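Local coordinates for protein Abbfa_003403 (Acinetobacter baumannii, PDB 4ZXH) that probably builds a peptide product as a four-domain nonribosomal peptide synthetase, with condensation, adenylation, peptidyl carrier and thioesterase domains and a phosphopantetheine arm, at residues His208-His213 against Ala302-Ile307; His213-Asp218 against Leu401-Glu406; Gly257-Gly262 against Leu405-Glu410; Ser261-Leu266 against Ala354-Phe359; His268-Glu273 against Glu432-Leu437. All blocks are in the same frame, centred on the assembly; numbering follows the deposited sequence.

Interaction 1: residues His208-His213 against Ala302-Ile307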
# COMPACT_ATOMS: atom_id res chain seq x y z
N HIS A 208 8.20 17.73 -9.18
CA HIS A 208 7.01 17.96 -8.37
C HIS A 208 5.88 16.97 -8.66
O HIS A 208 4.73 17.21 -8.28
CB HIS A 208 6.47 19.38 -8.59
CG HIS A 208 7.46 20.47 -8.29
ND1 HIS A 208 8.09 20.57 -7.07
CD2 HIS A 208 7.89 21.51 -9.03
CE1 HIS A 208 8.90 21.62 -7.08
NE2 HIS A 208 8.79 22.21 -8.26
N ALA A 209 6.19 15.87 -9.34
CA ALA A 209 5.15 14.91 -9.71
C ALA A 209 4.65 14.19 -8.48
O ALA A 209 5.44 13.84 -7.60
CB ALA A 209 5.67 13.92 -10.73
N PRO A 210 3.34 13.96 -8.40
CA PRO A 210 2.89 13.13 -7.28
C PRO A 210 3.36 11.68 -7.43
O PRO A 210 3.60 11.16 -8.52
CB PRO A 210 1.36 13.22 -7.37
CG PRO A 210 1.12 13.37 -8.81
CD PRO A 210 2.26 14.21 -9.36
N HIS A 211 3.51 11.03 -6.29
CA HIS A 211 3.88 9.64 -6.21
C HIS A 211 2.83 8.77 -6.89
O HIS A 211 3.18 7.82 -7.59
CB HIS A 211 4.05 9.27 -4.75
CG HIS A 211 4.36 7.83 -4.51
ND1 HIS A 211 5.65 7.33 -4.54
CD2 HIS A 211 3.55 6.78 -4.20
CE1 HIS A 211 5.61 6.03 -4.27
NE2 HIS A 211 4.35 5.68 -4.06
N VAL A 212 1.56 9.10 -6.68
CA VAL A 212 0.45 8.33 -7.25
C VAL A 212 -0.73 9.27 -7.52
O VAL A 212 -0.89 10.30 -6.85
CB VAL A 212 0.03 7.16 -6.32
CG1 VAL A 212 -0.38 7.66 -4.94
CG2 VAL A 212 -1.09 6.37 -6.91
N HIS A 213 -1.54 8.94 -8.52
CA HIS A 213 -2.72 9.73 -8.85
C HIS A 213 -3.76 9.60 -7.75
O HIS A 213 -3.65 8.75 -6.89
CB HIS A 213 -3.33 9.27 -10.16
CG HIS A 213 -3.89 7.88 -10.10
ND1 HIS A 213 -5.10 7.59 -9.51
CD2 HIS A 213 -3.38 6.70 -10.51
CE1 HIS A 213 -5.33 6.30 -9.59
NE2 HIS A 213 -4.29 5.73 -10.19
N ALA A 302 7.01 10.28 -19.58
CA ALA A 302 6.00 10.78 -18.64
C ALA A 302 5.77 12.29 -18.78
O ALA A 302 6.67 13.11 -18.55
CB ALA A 302 6.40 10.43 -17.21
N ILE A 303 4.54 12.67 -19.15
CA ILE A 303 4.18 14.08 -19.25
C ILE A 303 3.43 14.52 -18.01
O ILE A 303 2.29 14.11 -17.77
CB ILE A 303 3.31 14.36 -20.47
CG1 ILE A 303 3.93 13.77 -21.74
CG2 ILE A 303 3.10 15.84 -20.61
CD1 ILE A 303 5.32 14.23 -21.98
N HIS A 304 4.07 15.36 -17.20
CA HIS A 304 3.44 15.88 -15.99
C HIS A 304 2.91 17.28 -16.29
O HIS A 304 3.69 18.20 -16.56
CB HIS A 304 4.45 15.88 -14.83
CG HIS A 304 4.01 16.66 -13.63
ND1 HIS A 304 4.90 17.29 -12.79
CD2 HIS A 304 2.78 16.90 -13.12
CE1 HIS A 304 4.24 17.89 -11.82
NE2 HIS A 304 2.95 17.67 -12.00
N MET A 305 1.58 17.42 -16.26
CA MET A 305 0.90 18.69 -16.52
C MET A 305 0.42 19.32 -15.22
O MET A 305 -0.14 18.64 -14.37
CB MET A 305 -0.32 18.51 -17.44
CG MET A 305 -0.05 18.11 -18.89
SD MET A 305 0.68 19.40 -19.89
CE MET A 305 -0.37 20.78 -19.45
N ASP A 306 0.62 20.62 -15.07
CA ASP A 306 -0.03 21.32 -13.99
C ASP A 306 -1.27 21.98 -14.57
O ASP A 306 -1.17 22.99 -15.26
CB ASP A 306 0.89 22.36 -13.35
CG ASP A 306 0.37 22.87 -12.02
OD1 ASP A 306 -0.81 22.62 -11.71
OD2 ASP A 306 1.15 23.50 -11.27
N ILE A 307 -2.44 21.37 -14.33
CA ILE A 307 -3.71 21.93 -14.79
C ILE A 307 -4.01 23.25 -14.12
O ILE A 307 -3.97 23.35 -12.90
CB ILE A 307 -4.91 21.01 -14.51
CG1 ILE A 307 -4.62 19.59 -14.95
CG2 ILE A 307 -6.16 21.56 -15.20
CD1 ILE A 307 -4.38 19.48 -16.39

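Interaction 2: residues His213-Asp218 against Leu401-Glu406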
# COMPACT_ATOMS: atom_id res chain seq x y z
N HIS A 213 -1.54 8.94 -8.52
CA HIS A 213 -2.72 9.73 -8.85
C HIS A 213 -3.76 9.60 -7.75
O HIS A 213 -3.65 8.75 -6.89
CB HIS A 213 -3.33 9.27 -10.16
CG HIS A 213 -3.89 7.88 -10.10
ND1 HIS A 213 -5.10 7.59 -9.51
CD2 HIS A 213 -3.38 6.70 -10.51
CE1 HIS A 213 -5.33 6.30 -9.59
NE2 HIS A 213 -4.29 5.73 -10.19
N SER A 214 -4.80 10.42 -7.82
CA SER A 214 -5.79 10.43 -6.76
C SER A 214 -7.17 10.18 -7.33
O SER A 214 -8.15 10.80 -6.91
CB SER A 214 -5.76 11.74 -5.99
OG SER A 214 -4.43 12.12 -5.67
N ILE A 215 -7.24 9.29 -8.31
CA ILE A 215 -8.52 8.85 -8.81
C ILE A 215 -9.14 7.87 -7.82
O ILE A 215 -8.49 6.90 -7.42
CB ILE A 215 -8.39 8.20 -10.18
CG1 ILE A 215 -7.91 9.24 -11.19
CG2 ILE A 215 -9.73 7.62 -10.64
CD1 ILE A 215 -7.51 8.65 -12.52
N PRO A 216 -10.40 8.11 -7.43
CA PRO A 216 -11.07 7.18 -6.50
C PRO A 216 -11.14 5.76 -7.05
O PRO A 216 -11.58 5.55 -8.19
CB PRO A 216 -12.47 7.78 -6.35
CG PRO A 216 -12.31 9.21 -6.75
CD PRO A 216 -11.27 9.22 -7.83
N LEU A 217 -10.69 4.80 -6.25
CA LEU A 217 -10.71 3.40 -6.65
C LEU A 217 -11.97 2.74 -6.13
O LEU A 217 -12.59 3.22 -5.19
CB LEU A 217 -9.48 2.66 -6.14
CG LEU A 217 -8.13 3.32 -6.38
CD1 LEU A 217 -7.02 2.39 -5.90
CD2 LEU A 217 -7.96 3.68 -7.85
N ASP A 218 -12.35 1.63 -6.77
CA ASP A 218 -13.48 0.84 -6.32
C ASP A 218 -13.05 -0.20 -5.30
O ASP A 218 -13.86 -0.67 -4.51
CB ASP A 218 -14.15 0.17 -7.51
CG ASP A 218 -14.92 1.16 -8.37
OD1 ASP A 218 -15.71 1.95 -7.82
OD2 ASP A 218 -14.70 1.16 -9.60
N LEU A 401 -0.69 -0.80 -16.70
CA LEU A 401 -0.86 0.37 -15.85
C LEU A 401 -2.18 0.31 -15.11
O LEU A 401 -2.88 -0.69 -15.17
CB LEU A 401 -0.77 1.64 -16.67
CG LEU A 401 0.56 1.88 -17.39
CD1 LEU A 401 0.44 3.15 -18.24
CD2 LEU A 401 1.72 1.97 -16.39
N ASP A 402 -2.52 1.38 -14.39
CA ASP A 402 -3.79 1.47 -13.69
C ASP A 402 -4.89 1.65 -14.71
O ASP A 402 -5.96 1.03 -14.63
CB ASP A 402 -3.81 2.62 -12.68
CG ASP A 402 -3.06 2.29 -11.41
OD1 ASP A 402 -2.32 1.29 -11.39
OD2 ASP A 402 -3.22 3.04 -10.42
N ILE A 403 -4.60 2.53 -15.68
CA ILE A 403 -5.49 2.86 -16.79
C ILE A 403 -4.64 3.08 -18.03
O ILE A 403 -3.57 3.70 -17.94
CB ILE A 403 -6.30 4.15 -16.53
CG1 ILE A 403 -7.17 4.03 -15.29
CG2 ILE A 403 -7.24 4.43 -17.66
CD1 ILE A 403 -7.81 5.35 -14.92
N THR A 404 -5.09 2.59 -19.18
CA THR A 404 -4.48 2.97 -20.44
C THR A 404 -5.54 3.25 -21.50
O THR A 404 -6.39 2.41 -21.78
CB THR A 404 -3.53 1.88 -20.99
OG1 THR A 404 -2.48 1.62 -20.06
CG2 THR A 404 -2.92 2.35 -22.30
N LEU A 405 -5.48 4.43 -22.10
CA LEU A 405 -6.30 4.77 -23.25
C LEU A 405 -5.57 4.44 -24.56
O LEU A 405 -4.49 4.97 -24.82
CB LEU A 405 -6.68 6.25 -23.21
CG LEU A 405 -7.57 6.77 -24.32
CD1 LEU A 405 -8.90 6.07 -24.22
CD2 LEU A 405 -7.74 8.27 -24.17
N GLU A 406 -6.15 3.58 -25.39
CA GLU A 406 -5.55 3.24 -26.67
C GLU A 406 -6.40 3.72 -27.84
O GLU A 406 -7.56 3.33 -27.97
CB GLU A 406 -5.33 1.73 -26.78
CG GLU A 406 -4.54 1.15 -25.63
CD GLU A 406 -4.17 -0.31 -25.84
OE1 GLU A 406 -4.73 -0.94 -26.76
OE2 GLU A 406 -3.32 -0.82 -25.06

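Interaction 3: residues Gly257-Gly262 against Leu405-Glu410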
# COMPACT_ATOMS: atom_id res chain seq x y z
N GLY A 257 -2.62 15.19 -29.91
CA GLY A 257 -2.53 16.20 -28.88
C GLY A 257 -3.90 16.56 -28.34
O GLY A 257 -4.06 16.80 -27.14
N LEU A 258 -4.89 16.59 -29.21
CA LEU A 258 -6.23 17.00 -28.80
C LEU A 258 -6.81 15.99 -27.83
O LEU A 258 -7.37 16.35 -26.80
CB LEU A 258 -7.13 17.16 -30.02
CG LEU A 258 -8.53 17.75 -29.81
CD1 LEU A 258 -8.44 19.06 -29.07
CD2 LEU A 258 -9.20 17.95 -31.16
N VAL A 259 -6.69 14.72 -28.17
CA VAL A 259 -7.30 13.68 -27.38
C VAL A 259 -6.56 13.55 -26.06
O VAL A 259 -7.14 13.24 -25.02
CB VAL A 259 -7.31 12.34 -28.14
CG1 VAL A 259 -7.81 11.20 -27.25
CG2 VAL A 259 -8.16 12.46 -29.40
N LEU A 260 -5.25 13.80 -26.08
CA LEU A 260 -4.49 13.74 -24.84
C LEU A 260 -4.99 14.83 -23.90
O LEU A 260 -5.23 14.57 -22.73
CB LEU A 260 -2.99 13.89 -25.11
CG LEU A 260 -2.09 13.94 -23.88
CD1 LEU A 260 -2.23 12.65 -23.12
CD2 LEU A 260 -0.64 14.19 -24.24
N SER A 261 -5.18 16.04 -24.44
CA SER A 261 -5.77 17.14 -23.68
C SER A 261 -7.10 16.74 -23.05
O SER A 261 -7.34 16.99 -21.87
CB SER A 261 -5.98 18.36 -24.58
OG SER A 261 -4.73 18.90 -24.94
N GLY A 262 -7.97 16.13 -23.85
CA GLY A 262 -9.22 15.58 -23.36
C GLY A 262 -9.01 14.63 -22.19
O GLY A 262 -9.77 14.65 -21.23
N LEU A 405 -5.48 4.43 -22.10
CA LEU A 405 -6.30 4.77 -23.25
C LEU A 405 -5.57 4.44 -24.56
O LEU A 405 -4.49 4.97 -24.82
CB LEU A 405 -6.68 6.25 -23.21
CG LEU A 405 -7.57 6.77 -24.32
CD1 LEU A 405 -8.90 6.07 -24.22
CD2 LEU A 405 -7.74 8.27 -24.17
N GLU A 406 -6.15 3.58 -25.39
CA GLU A 406 -5.55 3.24 -26.67
C GLU A 406 -6.40 3.72 -27.84
O GLU A 406 -7.56 3.33 -27.97
CB GLU A 406 -5.33 1.73 -26.78
CG GLU A 406 -4.54 1.15 -25.63
CD GLU A 406 -4.17 -0.31 -25.84
OE1 GLU A 406 -4.73 -0.94 -26.76
OE2 GLU A 406 -3.32 -0.82 -25.06
N MET A 407 -5.83 4.58 -28.68
CA MET A 407 -6.56 5.15 -29.81
C MET A 407 -5.77 4.98 -31.11
O MET A 407 -4.70 4.39 -31.12
CB MET A 407 -6.83 6.64 -29.59
CG MET A 407 -7.52 6.99 -28.30
SD MET A 407 -9.30 7.19 -28.48
CE MET A 407 -9.39 8.40 -29.79
N GLY A 408 -6.32 5.52 -32.19
CA GLY A 408 -5.59 5.60 -33.45
C GLY A 408 -6.33 5.03 -34.64
O GLY A 408 -6.18 5.51 -35.77
N GLY A 409 -7.12 3.99 -34.41
CA GLY A 409 -7.89 3.38 -35.48
C GLY A 409 -9.20 4.11 -35.77
O GLY A 409 -9.68 4.90 -34.95
N GLU A 410 -9.77 3.81 -36.94
CA GLU A 410 -10.98 4.46 -37.42
C GLU A 410 -11.81 3.43 -38.19
O GLU A 410 -11.25 2.54 -38.81
CB GLU A 410 -10.61 5.67 -38.30
CG GLU A 410 -11.78 6.47 -38.86
CD GLU A 410 -12.21 6.01 -40.25
OE1 GLU A 410 -11.46 5.23 -40.87
OE2 GLU A 410 -13.28 6.45 -40.72

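Interaction 4: residues Ser261-Leu266 against Ala354-Phe359. With PNS (4'-phosphopantetheine), chain B.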
# COMPACT_ATOMS: atom_id res chain seq x y z
N SER A 261 -5.18 16.04 -24.44
CA SER A 261 -5.77 17.14 -23.68
C SER A 261 -7.10 16.74 -23.05
O SER A 261 -7.34 16.99 -21.87
CB SER A 261 -5.98 18.36 -24.58
OG SER A 261 -4.73 18.90 -24.94
N GLY A 262 -7.97 16.13 -23.85
CA GLY A 262 -9.22 15.58 -23.36
C GLY A 262 -9.01 14.63 -22.19
O GLY A 262 -9.77 14.65 -21.23
N PHE A 263 -7.96 13.80 -22.26
CA PHE A 263 -7.72 12.80 -21.23
C PHE A 263 -7.33 13.43 -19.89
O PHE A 263 -7.88 13.06 -18.86
CB PHE A 263 -6.64 11.81 -21.68
CG PHE A 263 -6.71 10.49 -20.99
CD1 PHE A 263 -7.89 10.06 -20.40
CD2 PHE A 263 -5.61 9.65 -20.95
CE1 PHE A 263 -7.97 8.84 -19.77
CE2 PHE A 263 -5.68 8.42 -20.32
CZ PHE A 263 -6.86 8.02 -19.72
N TYR A 264 -6.40 14.38 -19.91
CA TYR A 264 -6.07 15.15 -18.71
C TYR A 264 -7.32 15.81 -18.10
O TYR A 264 -7.57 15.70 -16.90
CB TYR A 264 -5.05 16.25 -19.02
CG TYR A 264 -3.62 15.80 -19.18
CD1 TYR A 264 -2.88 15.35 -18.10
CD2 TYR A 264 -2.99 15.88 -20.41
CE1 TYR A 264 -1.58 14.97 -18.24
CE2 TYR A 264 -1.68 15.49 -20.56
CZ TYR A 264 -0.98 15.04 -19.48
OH TYR A 264 0.33 14.65 -19.65
N VAL A 265 -8.09 16.51 -18.93
CA VAL A 265 -9.30 17.16 -18.46
C VAL A 265 -10.18 16.14 -17.75
O VAL A 265 -10.67 16.40 -16.65
CB VAL A 265 -10.08 17.84 -19.61
CG1 VAL A 265 -11.50 18.16 -19.18
CG2 VAL A 265 -9.37 19.10 -20.04
N LEU A 266 -10.35 14.97 -18.36
CA LEU A 266 -11.08 13.88 -17.72
C LEU A 266 -10.53 13.50 -16.33
O LEU A 266 -11.29 13.44 -15.37
CB LEU A 266 -11.08 12.64 -18.61
CG LEU A 266 -11.81 11.50 -17.89
CD1 LEU A 266 -13.24 11.91 -17.63
CD2 LEU A 266 -11.75 10.19 -18.65
N ALA A 354 4.47 7.19 -13.29
CA ALA A 354 3.21 7.27 -14.02
C ALA A 354 2.39 5.98 -13.89
O ALA A 354 2.93 4.88 -14.02
CB ALA A 354 3.46 7.57 -15.49
N GLN A 355 1.09 6.13 -13.66
CA GLN A 355 0.22 4.97 -13.57
C GLN A 355 -0.93 5.05 -14.57
O GLN A 355 -1.82 4.21 -14.57
CB GLN A 355 -0.34 4.84 -12.16
CG GLN A 355 0.73 4.72 -11.08
CD GLN A 355 1.22 6.06 -10.57
OE1 GLN A 355 0.44 6.99 -10.35
NE2 GLN A 355 2.54 6.17 -10.39
N ILE A 356 -0.91 6.08 -15.40
CA ILE A 356 -1.92 6.33 -16.41
C ILE A 356 -1.20 6.43 -17.74
O ILE A 356 -0.14 7.07 -17.82
CB ILE A 356 -2.70 7.65 -16.16
CG1 ILE A 356 -3.10 7.79 -14.69
CG2 ILE A 356 -3.92 7.75 -17.09
CD1 ILE A 356 -3.98 6.70 -14.21
N GLY A 357 -1.76 5.84 -18.79
CA GLY A 357 -1.09 5.89 -20.08
C GLY A 357 -2.02 6.22 -21.23
O GLY A 357 -3.24 6.06 -21.14
N MET A 358 -1.43 6.70 -22.31
CA MET A 358 -2.16 6.85 -23.54
C MET A 358 -1.29 6.51 -24.75
O MET A 358 -0.24 7.13 -24.95
CB MET A 358 -2.70 8.25 -23.69
CG MET A 358 -3.19 8.47 -25.10
SD MET A 358 -4.02 10.01 -25.35
CE MET A 358 -4.15 9.96 -27.12
N PHE A 359 -1.73 5.52 -25.53
CA PHE A 359 -1.00 5.08 -26.72
C PHE A 359 -1.79 5.55 -27.91
O PHE A 359 -3.01 5.40 -27.93
CB PHE A 359 -0.84 3.54 -26.84
CG PHE A 359 -0.34 2.85 -25.60
CD1 PHE A 359 0.30 3.54 -24.59
CD2 PHE A 359 -0.50 1.48 -25.47
CE1 PHE A 359 0.75 2.88 -23.45
CE2 PHE A 359 -0.05 0.81 -24.33
CZ PHE A 359 0.58 1.52 -23.32
O23 PNS B . 12.30 0.59 -10.12
P24 PNS B . 13.44 0.46 -11.10
O25 PNS B . 14.63 1.36 -10.93
O27 PNS B . 12.80 0.75 -12.54
C28 PNS B . 11.67 0.01 -13.00
C29 PNS B . 11.33 0.46 -14.41
C30 PNS B . 12.59 0.23 -15.24
C31 PNS B . 10.95 1.94 -14.39
C32 PNS B . 10.13 -0.34 -14.93
O33 PNS B . 9.15 -0.37 -13.87
C34 PNS B . 9.57 0.26 -16.20
O35 PNS B . 10.24 0.35 -17.23
N36 PNS B . 8.32 0.70 -16.20
C37 PNS B . 7.70 1.30 -17.37
C38 PNS B . 6.49 0.45 -17.74
C39 PNS B . 6.29 0.47 -19.22
O40 PNS B . 7.25 0.46 -19.98
N41 PNS B . 5.02 0.49 -19.60
C42 PNS B . 4.49 0.50 -20.94
C43 PNS B . 3.04 0.86 -20.69
S44 PNS B . 2.87 2.63 -20.95

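Interaction 5: residues His268-Glu273 against Glu432-Leu437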
# COMPACT_ATOMS: atom_id res chain seq x y z
N HIS A 268 -8.63 15.15 -14.37
CA HIS A 268 -8.80 16.33 -13.52
C HIS A 268 -10.17 16.36 -12.86
O HIS A 268 -10.29 16.61 -11.66
CB HIS A 268 -8.61 17.60 -14.34
CG HIS A 268 -8.87 18.86 -13.57
ND1 HIS A 268 -8.08 19.27 -12.51
CD2 HIS A 268 -9.83 19.80 -13.71
CE1 HIS A 268 -8.55 20.41 -12.03
NE2 HIS A 268 -9.61 20.76 -12.74
N LYS A 269 -11.21 16.11 -13.66
CA LYS A 269 -12.58 16.08 -13.17
C LYS A 269 -12.83 14.89 -12.24
O LYS A 269 -13.54 15.04 -11.25
CB LYS A 269 -13.57 16.05 -14.33
CG LYS A 269 -13.67 17.35 -15.13
CD LYS A 269 -13.76 18.54 -14.18
CE LYS A 269 -13.80 19.87 -14.92
NZ LYS A 269 -13.97 21.00 -13.96
N LEU A 270 -12.25 13.73 -12.54
CA LEU A 270 -12.43 12.55 -11.69
C LEU A 270 -11.70 12.60 -10.35
O LEU A 270 -12.12 11.97 -9.38
CB LEU A 270 -11.99 11.29 -12.42
CG LEU A 270 -12.77 10.84 -13.66
CD1 LEU A 270 -12.34 9.44 -14.03
CD2 LEU A 270 -14.26 10.90 -13.42
N SER A 271 -10.59 13.32 -10.28
CA SER A 271 -9.77 13.32 -9.07
C SER A 271 -9.70 14.67 -8.36
O SER A 271 -9.21 14.75 -7.24
CB SER A 271 -8.36 12.83 -9.40
OG SER A 271 -7.74 13.67 -10.35
N ASN A 272 -10.19 15.71 -9.01
CA ASN A 272 -10.04 17.09 -8.54
C ASN A 272 -8.60 17.44 -8.17
O ASN A 272 -8.35 18.16 -7.21
CB ASN A 272 -10.95 17.36 -7.35
CG ASN A 272 -11.18 18.84 -7.13
OD1 ASN A 272 -11.39 19.60 -8.09
ND2 ASN A 272 -11.09 19.28 -5.87
N GLU A 273 -7.66 16.92 -8.94
CA GLU A 273 -6.25 17.18 -8.74
C GLU A 273 -5.70 18.00 -9.91
O GLU A 273 -6.13 17.84 -11.05
CB GLU A 273 -5.49 15.86 -8.60
CG GLU A 273 -4.05 16.05 -8.18
CD GLU A 273 -3.93 16.65 -6.80
OE1 GLU A 273 -4.83 16.42 -5.96
OE2 GLU A 273 -2.92 17.37 -6.57
N GLU A 432 -16.93 1.59 -17.77
CA GLU A 432 -17.99 2.08 -18.65
C GLU A 432 -18.20 3.56 -18.41
O GLU A 432 -18.25 4.35 -19.36
CB GLU A 432 -19.28 1.28 -18.47
CG GLU A 432 -20.44 1.76 -19.33
CD GLU A 432 -20.24 1.55 -20.84
OE1 GLU A 432 -19.52 0.60 -21.24
OE2 GLU A 432 -20.80 2.35 -21.63
N ASN A 433 -18.27 3.94 -17.14
CA ASN A 433 -18.38 5.35 -16.76
C ASN A 433 -17.27 6.27 -17.26
O ASN A 433 -17.56 7.37 -17.73
CB ASN A 433 -18.42 5.47 -15.25
CG ASN A 433 -19.05 6.75 -14.82
OD1 ASN A 433 -20.10 7.14 -15.33
ND2 ASN A 433 -18.35 7.48 -13.96
N MET A 434 -16.02 5.84 -17.10
CA MET A 434 -14.89 6.60 -17.62
C MET A 434 -15.01 6.80 -19.13
O MET A 434 -14.70 7.87 -19.65
CB MET A 434 -13.57 5.92 -17.28
CG MET A 434 -12.99 6.31 -15.92
SD MET A 434 -11.42 5.52 -15.49
CE MET A 434 -12.01 3.95 -14.85
N VAL A 435 -15.48 5.77 -19.83
CA VAL A 435 -15.63 5.91 -21.28
C VAL A 435 -16.72 6.92 -21.60
O VAL A 435 -16.52 7.80 -22.44
CB VAL A 435 -15.94 4.56 -21.95
CG1 VAL A 435 -16.39 4.77 -23.38
CG2 VAL A 435 -14.69 3.68 -21.90
N GLN A 436 -17.84 6.84 -20.90
CA GLN A 436 -18.94 7.77 -21.15
C GLN A 436 -18.53 9.21 -20.84
O GLN A 436 -18.97 10.13 -21.51
CB GLN A 436 -20.17 7.38 -20.34
CG GLN A 436 -20.83 6.11 -20.86
CD GLN A 436 -22.15 5.80 -20.19
OE1 GLN A 436 -22.51 6.43 -19.18
NE2 GLN A 436 -22.88 4.83 -20.73
N LEU A 437 -17.65 9.39 -19.85
CA LEU A 437 -17.19 10.72 -19.47
C LEU A 437 -16.18 11.29 -20.47
O LEU A 437 -16.19 12.49 -20.76
CB LEU A 437 -16.58 10.68 -18.06
CG LEU A 437 -17.61 10.43 -16.96
CD1 LEU A 437 -16.98 10.26 -15.59
CD2 LEU A 437 -18.64 11.54 -16.92

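Interaction 1: residues His208-His213 against Ala302-Ile307
His304 swings its ring out from strand 302-306 with CG anti to the backbone N (chi1 168°), and this sets the ring against the backbone of His208 and Ala209. The loop 208-213 supplies mostly main chain. Ala209 CA lies over one face of the imidazole, 4.0 Å from its centroid and 23° off the ring normal, which makes a CH-pi contact. His304 CE1 comes 3.6 Å from His208 O, and Ala209 CB is 4.0 Å from His304 ND1. Pro210 only brushes the ring, with CD 4.4 Å from His304 NE2. The His208 side chain is exposed and poorly ordered; the residue's carbonyl makes the nearer approach to the ring. Both ring nitrogens have partners outside the two segments. ND1 bonds to the carbonyl of Ala205, and NE2 makes a weak bond with Asn275. The strand itself pairs with strand 275-279 in the condensation domain. The buried imidazole is thus held mainly through ND1, consistent with a restrained ring rotation, while Ala209 CA packs over one face.

Interaction 2: residues His213-Asp218 against Leu401-Glu406
The loop 213-218 has no regular structure and runs beside the start of strand 403-411. The nearest CA atoms, those of His213 and Asp402, are 9.6 Å apart, so side chains bridge the gap. His213 NE2 donates to Asp402 OD2 at 2.9 Å, with an N-H...O angle of 154°. The oxygen lies near the ring plane and accepts the N-H through its anti lone pair, and the carboxylate plane stands at 90° to the imidazole. With His213 CG between the backbone N and the carbonyl carbon (chi1 66°), ND1 turns back and accepts from Ile215 N at 3.0 Å, also in the ring plane. This His-carboxylate pair joins the loop after helix 197-205 to a four-stranded mixed sheet of the condensation domain. Arg221 forms a salt bridge to the same OD2, so two groups share the acceptor. Asp402 is buried, and the arginine would be expected to stabilise its negative charge. Beside this polar bridge, Ile215 and Ile403 meet tip to tip, their CD1 atoms 4.1 Å apart.

Interaction 3: residues Gly257-Gly262 against Leu405-Glu410
Val259 and Met407 point at each other across the gap between helix and strand and meet tip to tip. Val259 CG1 is 4.1 Å from Met407 CE. The valine methyl is directed there by its torsion: CG1 is anti to the backbone N (chi1 173°). The methionine chain bends at chi2 and chi3, and its CE makes the nearest approach. The same CG1 also lies 4.3 Å from Leu405 CD2. Leu405 and Met407 are two apart on the strand and present their side chains on the same face. One valine methyl therefore meets both strand residues. All three side chains are buried, and the contact is wholly apolar. On the helix, Ser261 OG also bonds back to Gly257 O at 3.1 Å, and this carbonyl takes Ser261 N from the opposite face. Met358 of strand 356-360 also packs on Val259, and Phe234 lies beside Leu405 and Met407. The arrangement is helix-on-sheet packing, with helix 255-271 laid on the mixed sheet of the condensation domain.

Interaction 4: residues Ser261-Leu266 against Ala354-Phe359
This contact is alpha/beta layer packing just behind the phosphopantetheine pocket of the condensation domain. Helix 261-266 lies on strand 356-359, nearly antiparallel at 159°, with the short axes 10.4 Å apart. Phe263 carries the helix side. Its CG is anti to the backbone N (chi1 -157°), which directs the ring toward the strand. Phe263 CE2 touches Ile356 CG2 at 3.7 Å, and the two side chains run at a slant. Phe263 CE2 also lies 3.5 Å from Gly357 O, which sits at the ring edge near its plane. Met358 adds its CB, 4.2 Å from Phe263 CD2, before its chain leads away toward other residues of helix 255-271. All the touching residues are buried. On the strand's other side Phe359 lines the pocket of the cofactor, hydrogen-bonded to Arg346, Asn351 and the backbone N of Ser1008, the carrier-domain serine expected to bear the arm. The thiol end of the arm meets the ring at its edge, with S44 of the phosphopantetheine 3.3 Å from Phe359 CE1.

Interaction 5: residues His268-Glu273 against Glu432-Leu437
Leu270 fills the tight part of this contact, set between Met434 and Leu437 of the facing helix. Each of its two methyls takes one partner. Leu270 CD1 lies 3.7 Å from Met434 CG, where the two side chains cross at about a right angle. Leu270 CD2 lies 3.5 Å from Leu437 CD1, and these two leucines meet at a slant. With CG anti to the carbonyl carbon (chi1 -66°), Leu270 presents its two methyls to helix 432-437. All three residues are buried, and the contact is entirely apolar. Away from this point the packing gives way quickly. Asn433 points toward the other segment, but its ND2 stays 5.4 Å from Leu270 CD2. Asn272 and Gln436 are exposed, one on each segment. Helix 255-271 ends here, and Asn272 leaves it with positive phi. One turn back, His268 ND1 donates to Glu273 O at 2.8 Å and ties the last turn to the chain that follows. Lys269 and Leu437 both touch Ile458. Met434 and Val435 rest on Leu419 of strand 414-422, while His268 and Ser271 pack on Leu276 of strand 275-279, so the C-terminal end of helix 255-271 meets helix 428-447 with strands near both.

All five contacts lie in the condensation domain. Interactions 3, 4 and 5 follow helix 255-271 and are buried and mainly apolar; 3 and 4 set it on neighbouring strands of one sheet, while 5 sets its end on helix 428-447. Interaction 2 reaches the same sheet from a loop and is also buried, yet its main link is polar, a histidine bound to a carboxylate. Interaction 1 is the most exposed, with a histidine ring resting on loop backbone, and belongs to the two-stranded sheet. It shares His213 with interaction 2 and meets interaction 4 through Tyr264, whose hydroxyl bonds to Ile303. Interactions 2 and 4 each include a residue of the phosphopantetheine pocket, Leu401 and Phe359.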